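Local atomic coordinates of single-stranded DNA specific exonuclease RecJ (Thermus thermophilus, PDB entry 2ZXR), a protein that degrades single-stranded DNA in the 5' to 3' direction as a divalent-metal-dependent exonuclease, with no detectable activity on single-stranded RNA. Residues Ala532-Gly536 with His642-Phe646. Sequence-based numbering, arbitrary orientation.
Sequences ALEGG and HPGLF
His642 NE2 gives its proton to the carbonyl oxygen of Leu533, with NE2 2.7 Å from that O, in a bond bent to an N-H...O angle of 147°. The donor lies nearly in line with the C=O bond and the acceptor sits only slightly off the ring plane. With NE2 as donor, His642 ND1 is left as acceptor and takes the backbone N-H of Leu645 (Leu645 N to His642 ND1, 3.0 Å), an almost straight bond. The imidazole is thus held at both nitrogens. His642 CG is anti to the backbone N (chi1 -165°), which carries the ring across to the 532-536 loop. The ring edge at His642 CE1 lies 3.3 Å from Gly535 O, which sits near the ring plane. Leu645 lays CD1 over one face of the ring, 3.4 Å above its centre; Leu645 CD1 also meets Leu533 CD1 at 4.3 Å, while Leu645 CD2 rests against Gly536 N. Gly536 CA comes within 3.4 Å of Gly644 O. Phe636 of helix 624-639 also packs on Leu533, and Glu534 pairs through its backbone with strand 5-9. His642 is a side-chain N-cap of helix 643-655, here also tying the start of that helix to the loop between strands 517-528 and 541-543.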
loop_
_atom_site.group_PDB
_atom_site.type_symbol
_atom_site.label_atom_id
_atom_site.label_comp_id
_atom_site.label_asym_id
_atom_site.label_seq_id
_atom_site.Cartn_x
_atom_site.Cartn_y
_atom_site.Cartn_z
ATOM N N ALA A 532 -10.570 1.765 20.446
ATOM C CA ALA A 532 -11.246 0.641 19.826
ATOM C C ALA A 532 -10.211 0.028 18.900
ATOM O O ALA A 532 -9.445 0.752 18.254
ATOM C CB ALA A 532 -12.462 1.129 19.022
ATOM N N LEU A 533 -10.179 -1.299 18.851
ATOM C CA LEU A 533 -9.227 -2.008 18.009
ATOM C C LEU A 533 -10.000 -3.127 17.338
ATOM O O LEU A 533 -10.467 -4.029 18.009
ATOM C CB LEU A 533 -8.118 -2.579 18.887
ATOM C CG LEU A 533 -6.726 -2.779 18.290
ATOM C CD1 LEU A 533 -5.834 -3.508 19.310
ATOM C CD2 LEU A 533 -6.835 -3.564 16.995
ATOM N N GLU A 534 -10.151 -3.061 16.020
ATOM C CA GLU A 534 -10.887 -4.083 15.290
ATOM C C GLU A 534 -10.094 -5.364 15.058
ATOM O O GLU A 534 -8.865 -5.343 14.960
ATOM C CB GLU A 534 -11.347 -3.536 13.941
ATOM C CG GLU A 534 -12.190 -2.280 14.034
ATOM C CD GLU A 534 -13.206 -2.185 12.908
ATOM O OE1 GLU A 534 -12.797 -1.967 11.740
ATOM O OE2 GLU A 534 -14.422 -2.344 13.193
ATOM N N GLY A 535 -10.801 -6.483 14.977
ATOM C CA GLY A 535 -10.141 -7.747 14.732
ATOM C C GLY A 535 -10.584 -8.877 15.629
ATOM O O GLY A 535 -11.335 -8.680 16.576
ATOM N N GLY A 536 -10.099 -10.076 15.334
ATOM C CA GLY A 536 -10.460 -11.223 16.141
ATOM C C GLY A 536 -11.635 -11.950 15.535
ATOM O O GLY A 536 -12.131 -11.555 14.485
ATOM N N HIS A 642 -9.596 -7.743 25.226
ATOM C CA HIS A 642 -10.178 -7.794 23.897
ATOM C C HIS A 642 -10.688 -9.204 23.614
ATOM O O HIS A 642 -9.927 -10.081 23.206
ATOM C CB HIS A 642 -9.141 -7.352 22.851
ATOM C CG HIS A 642 -9.739 -7.042 21.520
ATOM N ND1 HIS A 642 -10.290 -8.012 20.715
ATOM C CD2 HIS A 642 -9.942 -5.862 20.884
ATOM C CE1 HIS A 642 -10.810 -7.448 19.639
ATOM N NE2 HIS A 642 -10.614 -6.144 19.717
ATOM N N PRO A 643 -12.003 -9.431 23.808
ATOM C CA PRO A 643 -12.621 -10.738 23.591
ATOM C C PRO A 643 -12.383 -11.411 22.249
ATOM O O PRO A 643 -12.099 -12.602 22.205
ATOM C CB PRO A 643 -14.110 -10.472 23.873
ATOM C CG PRO A 643 -14.061 -9.367 24.897
ATOM C CD PRO A 643 -13.003 -8.466 24.303
ATOM N N GLY A 644 -12.501 -10.658 21.160
ATOM C CA GLY A 644 -12.292 -11.241 19.843
ATOM C C GLY A 644 -10.881 -11.748 19.584
ATOM O O GLY A 644 -10.709 -12.883 19.138
ATOM N N LEU A 645 -9.881 -10.903 19.867
ATOM C CA LEU A 645 -8.456 -11.227 19.673
ATOM C C LEU A 645 -7.982 -12.310 20.628
ATOM O O LEU A 645 -7.186 -13.173 20.284
ATOM C CB LEU A 645 -7.611 -9.960 19.876
ATOM C CG LEU A 645 -7.762 -8.954 18.720
ATOM C CD1 LEU A 645 -7.248 -7.558 19.076
ATOM C CD2 LEU A 645 -7.033 -9.535 17.507
ATOM N N PHE A 646 -8.482 -12.253 21.848
ATOM C CA PHE A 646 -8.107 -13.236 22.858
ATOM C C PHE A 646 -8.686 -14.579 22.443
ATOM O O PHE A 646 -7.999 -15.602 22.492
ATOM C CB PHE A 646 -8.680 -12.838 24.203
ATOM C CG PHE A 646 -8.292 -13.756 25.295
ATOM C CD1 PHE A 646 -7.002 -13.733 25.806
ATOM C CD2 PHE A 646 -9.205 -14.673 25.800
ATOM C CE1 PHE A 646 -6.634 -14.604 26.795
ATOM C CE2 PHE A 646 -8.831 -15.545 26.797
ATOM C CZ PHE A 646 -7.551 -15.509 27.292
#